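Extragenic suppressor (Pyrococcus furiosus, PDB 1XI6) catalyses the magnesium-dependent hydrolysis of fructose 1,6-bisphosphate to fructose 6-phosphate and phosphate, with weak side activity on inositol 1-phosphate. Local coordinates at residues K12-V17 against L69-V74; A112-D117 against I233-N238. All coordinates share one frame; numbering follows the deposited sequence.

Contact 1. Residues K12-V17 against L69-V74; sequences KFWREV and LGVNVV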
loop_
_atom_site.group_PDB
_atom_site.type_symbol
_atom_site.label_atom_id
_atom_site.label_comp_id
_atom_site.label_asym_id
_atom_site.label_seq_id
_atom_site.Cartn_x
_atom_site.Cartn_y
_atom_site.Cartn_z
ATOM N N LYS A 12 -15.437 1.166 -13.242
ATOM C CA LYS A 12 -16.199 2.417 -13.121
ATOM C C LYS A 12 -16.885 2.552 -11.762
ATOM O O LYS A 12 -16.929 3.650 -11.195
ATOM C CB LYS A 12 -17.232 2.523 -14.254
ATOM C CG LYS A 12 -18.065 3.809 -14.274
ATOM N N PHE A 13 -17.404 1.437 -11.245
ATOM C CA PHE A 13 -18.039 1.426 -9.931
ATOM C C PHE A 13 -17.014 1.627 -8.816
ATOM O O PHE A 13 -17.220 2.468 -7.938
ATOM C CB PHE A 13 -18.855 0.141 -9.706
ATOM C CG PHE A 13 -19.446 0.029 -8.322
ATOM C CD1 PHE A 13 -18.868 -0.817 -7.369
ATOM C CD2 PHE A 13 -20.565 0.772 -7.965
ATOM C CE1 PHE A 13 -19.405 -0.926 -6.074
ATOM C CE2 PHE A 13 -21.111 0.677 -6.678
ATOM C CZ PHE A 13 -20.528 -0.179 -5.728
ATOM N N TRP A 14 -15.922 0.863 -8.858
ATOM C CA TRP A 14 -14.916 0.914 -7.795
ATOM C C TRP A 14 -14.120 2.209 -7.797
ATOM O O TRP A 14 -13.827 2.753 -6.729
ATOM C CB TRP A 14 -13.993 -0.305 -7.839
ATOM C CG TRP A 14 -14.717 -1.553 -7.475
ATOM C CD1 TRP A 14 -15.033 -2.589 -8.308
ATOM C CD2 TRP A 14 -15.252 -1.891 -6.188
ATOM N NE1 TRP A 14 -15.722 -3.557 -7.615
ATOM C CE2 TRP A 14 -15.874 -3.155 -6.315
ATOM C CE3 TRP A 14 -15.264 -1.249 -4.936
ATOM C CZ2 TRP A 14 -16.506 -3.796 -5.237
ATOM C CZ3 TRP A 14 -15.894 -1.885 -3.858
ATOM C CH2 TRP A 14 -16.506 -3.147 -4.020
ATOM N N ARG A 15 -13.789 2.703 -8.989
ATOM C CA ARG A 15 -13.161 4.009 -9.129
ATOM C C ARG A 15 -14.003 5.062 -8.391
ATOM O O ARG A 15 -13.464 5.821 -7.591
ATOM C CB ARG A 15 -12.954 4.368 -10.605
ATOM C CG ARG A 15 -12.078 5.595 -10.837
ATOM C CD ARG A 15 -11.803 5.877 -12.321
ATOM N NE ARG A 15 -10.892 4.892 -12.913
ATOM C CZ ARG A 15 -11.249 3.916 -13.752
ATOM N NH1 ARG A 15 -12.515 3.763 -14.140
ATOM N NH2 ARG A 15 -10.328 3.081 -14.212
ATOM N N GLU A 16 -15.317 5.067 -8.632
ATOM C CA GLU A 16 -16.223 6.066 -8.059
ATOM C C GLU A 16 -16.238 6.028 -6.527
ATOM O O GLU A 16 -16.280 7.079 -5.870
ATOM C CB GLU A 16 -17.641 5.913 -8.632
ATOM N N VAL A 17 -16.190 4.817 -5.974
ATOM C CA VAL A 17 -16.182 4.599 -4.525
ATOM C C VAL A 17 -14.885 5.146 -3.911
ATOM O O VAL A 17 -14.910 5.819 -2.865
ATOM C CB VAL A 17 -16.425 3.088 -4.181
ATOM C CG1 VAL A 17 -15.891 2.704 -2.805
ATOM C CG2 VAL A 17 -17.907 2.761 -4.275
ATOM N N LEU A 69 -22.051 -1.650 1.124
ATOM C CA LEU A 69 -22.053 -2.422 -0.124
ATOM C C LEU A 69 -22.166 -3.939 0.079
ATOM O O LEU A 69 -22.340 -4.673 -0.888
ATOM C CB LEU A 69 -20.785 -2.117 -0.937
ATOM C CG LEU A 69 -20.415 -0.645 -1.143
ATOM C CD1 LEU A 69 -18.961 -0.521 -1.568
ATOM C CD2 LEU A 69 -21.354 0.060 -2.138
ATOM N N GLY A 70 -22.053 -4.406 1.320
ATOM C CA GLY A 70 -22.143 -5.834 1.618
ATOM C C GLY A 70 -21.014 -6.714 1.090
ATOM O O GLY A 70 -21.229 -7.894 0.799
ATOM N N VAL A 71 -19.815 -6.150 0.969
ATOM C CA VAL A 71 -18.626 -6.931 0.618
ATOM C C VAL A 71 -17.931 -7.421 1.890
ATOM O O VAL A 71 -18.226 -6.931 2.975
ATOM C CB VAL A 71 -17.627 -6.125 -0.255
ATOM C CG1 VAL A 71 -18.234 -5.793 -1.625
ATOM C CG2 VAL A 71 -17.152 -4.852 0.474
ATOM N N ASN A 72 -17.026 -8.391 1.763
ATOM C CA ASN A 72 -16.154 -8.743 2.879
ATOM C C ASN A 72 -15.077 -7.675 2.979
ATOM O O ASN A 72 -14.595 -7.178 1.955
ATOM C CB ASN A 72 -15.467 -10.107 2.696
ATOM C CG ASN A 72 -16.377 -11.169 2.106
ATOM O OD1 ASN A 72 -17.487 -11.407 2.581
ATOM N ND2 ASN A 72 -15.894 -11.825 1.068
ATOM N N VAL A 73 -14.701 -7.309 4.201
ATOM C CA VAL A 73 -13.572 -6.395 4.374
ATOM C C VAL A 73 -12.511 -6.996 5.286
ATOM O O VAL A 73 -12.834 -7.663 6.266
ATOM C CB VAL A 73 -14.003 -4.956 4.833
ATOM C CG1 VAL A 73 -15.236 -4.498 4.073
ATOM C CG2 VAL A 73 -14.289 -4.894 6.304
ATOM N N VAL A 74 -11.244 -6.789 4.929
ATOM C CA VAL A 74 -10.129 -7.087 5.840
ATOM C C VAL A 74 -9.327 -5.810 6.119
ATOM O O VAL A 74 -9.069 -5.015 5.220
ATOM C CB VAL A 74 -9.232 -8.290 5.385
ATOM C CG1 VAL A 74 -10.085 -9.466 4.961
ATOM C CG2 VAL A 74 -8.360 -7.926 4.250
#
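Leu69 splits its two methyls between the aromatic rings of Phe13 and Trp14. Leu69 CD2 meets the edge of the Phe13 ring near its plane, 3.7 Å from Phe13 CZ, while Leu69 CD1 stands 4.1 Å from Trp14 CZ3, an oblique approach to the indole. The enclosed side is made by the buried Trp14, Val17 and Val71. Here Val71 brings CG1 in the plane of the indole, 4.0 Å from Trp14 CH2 at the ring's edge. Phe13 CD1 lies 3.9 Å above the plane of the same indole, over its centre, so a face and an edge of Trp14 are both engaged. Trp14 has CG beside its own backbone N (chi1 -68°), which carries the six-membered ring toward residues 69-71. Val17 CG2 adds a marginal touch, 4.4 Å from Leu69 CD1. The solvent side is the Phe13-Leu69 pair, close but exposed at Phe13 and partly so at Leu69. All four pairs are apolar; the two segments bury 169 Å² between them, both sides summed. The contact joins the start of helix 11-28 to the turn between helix 53-66 and strand 72-75; Trp14 also packs on strand 118-126, and Val71 on helix 53-66 and strand 87-92.

Contact 2. Residues A112-D117 against I233-N238; sequences AVFKKD and IDISFN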
loop_
_atom_site.group_PDB
_atom_site.type_symbol
_atom_site.label_atom_id
_atom_site.label_comp_id
_atom_site.label_asym_id
_atom_site.label_seq_id
_atom_site.Cartn_x
_atom_site.Cartn_y
_atom_site.Cartn_z
ATOM N N ALA A 112 -7.573 -2.376 -1.922
ATOM C CA ALA A 112 -7.384 -3.480 -2.867
ATOM C C ALA A 112 -8.672 -4.301 -2.960
ATOM O O ALA A 112 -9.194 -4.758 -1.950
ATOM C CB ALA A 112 -6.193 -4.348 -2.458
ATOM N N VAL A 113 -9.179 -4.464 -4.179
ATOM C CA VAL A 113 -10.487 -5.088 -4.432
ATOM C C VAL A 113 -10.328 -6.410 -5.170
ATOM O O VAL A 113 -9.807 -6.460 -6.294
ATOM C CB VAL A 113 -11.418 -4.151 -5.254
ATOM C CG1 VAL A 113 -12.698 -4.867 -5.679
ATOM C CG2 VAL A 113 -11.749 -2.897 -4.463
ATOM N N PHE A 114 -10.785 -7.477 -4.529
ATOM C CA PHE A 114 -10.721 -8.812 -5.113
ATOM C C PHE A 114 -12.103 -9.307 -5.505
ATOM O O PHE A 114 -13.086 -9.081 -4.789
ATOM C CB PHE A 114 -10.079 -9.794 -4.137
ATOM C CG PHE A 114 -8.651 -9.483 -3.809
ATOM C CD1 PHE A 114 -8.328 -8.498 -2.869
ATOM C CD2 PHE A 114 -7.620 -10.185 -4.421
ATOM C CE1 PHE A 114 -6.994 -8.211 -2.557
ATOM C CE2 PHE A 114 -6.285 -9.904 -4.115
ATOM C CZ PHE A 114 -5.975 -8.915 -3.183
ATOM N N LYS A 115 -12.162 -9.960 -6.662
ATOM C CA LYS A 115 -13.317 -10.751 -7.062
ATOM C C LYS A 115 -12.923 -12.200 -6.840
ATOM O O LYS A 115 -12.163 -12.777 -7.627
ATOM C CB LYS A 115 -13.666 -10.502 -8.528
ATOM C CG LYS A 115 -14.926 -11.198 -8.973
ATOM C CD LYS A 115 -15.219 -10.935 -10.431
ATOM C CE LYS A 115 -16.713 -10.939 -10.679
ATOM N NZ LYS A 115 -17.045 -11.490 -12.020
ATOM N N LYS A 116 -13.432 -12.776 -5.754
ATOM C CA LYS A 116 -13.024 -14.109 -5.295
ATOM C C LYS A 116 -11.548 -14.077 -4.879
ATOM O O LYS A 116 -11.218 -13.462 -3.859
ATOM C CB LYS A 116 -13.349 -15.213 -6.330
ATOM C CG LYS A 116 -14.858 -15.491 -6.497
ATOM C CD LYS A 116 -15.175 -16.494 -7.611
ATOM C CE LYS A 116 -15.497 -15.802 -8.949
ATOM N NZ LYS A 116 -15.691 -16.772 -10.079
ATOM N N ASP A 117 -10.662 -14.701 -5.650
ATOM C CA ASP A 117 -9.238 -14.741 -5.278
ATOM C C ASP A 117 -8.313 -13.960 -6.229
ATOM O O ASP A 117 -7.123 -13.792 -5.955
ATOM C CB ASP A 117 -8.758 -16.196 -5.083
ATOM C CG ASP A 117 -8.795 -16.645 -3.608
ATOM O OD1 ASP A 117 -9.631 -16.134 -2.821
ATOM O OD2 ASP A 117 -7.982 -17.519 -3.223
ATOM N N ILE A 233 5.413 -13.482 -3.735
ATOM C CA ILE A 233 4.606 -13.082 -2.594
ATOM C C ILE A 233 3.166 -13.429 -2.948
ATOM O O ILE A 233 2.725 -13.166 -4.081
ATOM C CB ILE A 233 4.808 -11.566 -2.296
ATOM C CG1 ILE A 233 5.908 -11.374 -1.252
ATOM C CG2 ILE A 233 3.546 -10.888 -1.778
ATOM N N ASP A 234 2.452 -14.045 -2.005
ATOM C CA ASP A 234 0.996 -14.253 -2.156
ATOM C C ASP A 234 0.223 -13.476 -1.086
ATOM O O ASP A 234 0.582 -13.499 0.105
ATOM C CB ASP A 234 0.609 -15.746 -2.153
ATOM C CG ASP A 234 1.292 -16.526 -1.041
ATOM O OD2 ASP A 234 0.717 -16.603 0.064
ATOM N N ILE A 235 -0.838 -12.797 -1.530
ATOM C CA ILE A 235 -1.654 -11.928 -0.666
ATOM C C ILE A 235 -2.787 -12.680 0.068
ATOM O O ILE A 235 -3.859 -12.930 -0.508
ATOM C CB ILE A 235 -2.239 -10.720 -1.474
ATOM C CG1 ILE A 235 -1.135 -9.955 -2.234
ATOM C CG2 ILE A 235 -3.047 -9.782 -0.554
ATOM C CD1 ILE A 235 0.016 -9.399 -1.337
ATOM N N SER A 236 -2.541 -13.032 1.337
ATOM C CA SER A 236 -3.582 -13.618 2.213
ATOM C C SER A 236 -4.682 -12.605 2.553
ATOM O O SER A 236 -4.415 -11.403 2.653
ATOM C CB SER A 236 -2.984 -14.136 3.527
ATOM O OG SER A 236 -2.159 -15.275 3.329
ATOM N N PHE A 237 -5.908 -13.091 2.739
ATOM C CA PHE A 237 -7.018 -12.222 3.132
ATOM C C PHE A 237 -7.109 -12.044 4.662
ATOM O O PHE A 237 -8.211 -12.048 5.231
ATOM C CB PHE A 237 -8.359 -12.736 2.568
ATOM C CG PHE A 237 -8.540 -12.542 1.068
ATOM C CD1 PHE A 237 -9.610 -13.161 0.414
ATOM C CD2 PHE A 237 -7.662 -11.757 0.308
ATOM C CE1 PHE A 237 -9.805 -12.997 -0.965
ATOM C CE2 PHE A 237 -7.853 -11.593 -1.070
ATOM C CZ PHE A 237 -8.924 -12.216 -1.704
ATOM N N ASN A 238 -5.964 -11.890 5.331
ATOM C CA ASN A 238 -5.958 -11.620 6.782
ATOM C C ASN A 238 -5.207 -10.334 7.177
ATOM O O ASN A 238 -4.565 -9.705 6.337
ATOM C CB ASN A 238 -5.440 -12.841 7.561
ATOM C CG ASN A 238 -3.975 -13.163 7.260
ATOM O OD1 ASN A 238 -3.061 -12.394 7.608
ATOM N ND2 ASN A 238 -3.745 -14.314 6.621
#
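Phe237 drives the edge of its ring into a face of Phe114, a T-shaped pair with centroids 4.7 Å apart and planes at 66°. The leading atom is Phe237 CE2, which stands 3.4 Å above the Phe114 ring plane over its centre, while Phe237 CZ reaches Phe114 CG at 3.5 Å. Farther along the rim, Lys116 O lies in the plane of the Phe237 ring, 3.3 Å from Phe237 CE1. Asp117 OD1 approaches Phe237 CE1 obliquely at 3.6 Å, with the carboxylate and ring planes 76° apart. Ile235 completes this shell: its CG2, anti to the backbone N, comes 4.0 Å from Phe114 CZ. The geometry ties the end of strand 108-115, inside the large mixed sheet of this inositol monophosphatase-superfamily fold, to the irregular segment 233-238 between strands 224-226 and 243-248 of the second sheet. Replacing Phe114 with an alanine would probably leave the edge of Phe237 without the ring face it rests on and set that ring free to turn. Next outward, Phe114 packs on Ile90 and Pro119 of the two flanking strands. Ile235 leans on Ala212 and Thr215 of helix 208-219, its side chain about 9 Å from that of Asp210, a probable ligand of the second magnesium, so the segment lies near that site without being part of it. Ser236 OG is hydrogen-bonded to Asp241 OD1.

In the fold
Contact 1 closes along the chain before contact 2 opens, so the two are in series, with centres 14 Å apart. Both reach the eight-stranded mixed sheet, in which strand 87-92 lies between strand 72-75 of contact 1 and strand 108-115 of contact 2. Contact 1 packs helix 11-28 on the turn that leads into strand 72-75 of this sheet, whereas contact 2 brings in a segment running between strands of the five-stranded sheet. Helix 11-28 and segment 233-238, far apart in sequence, thus pack against the same sheet, and the contacts touch there: Trp14 CE2 lies 3.7 Å from Val113 CG1, and Val74 meets the backbone of Phe237.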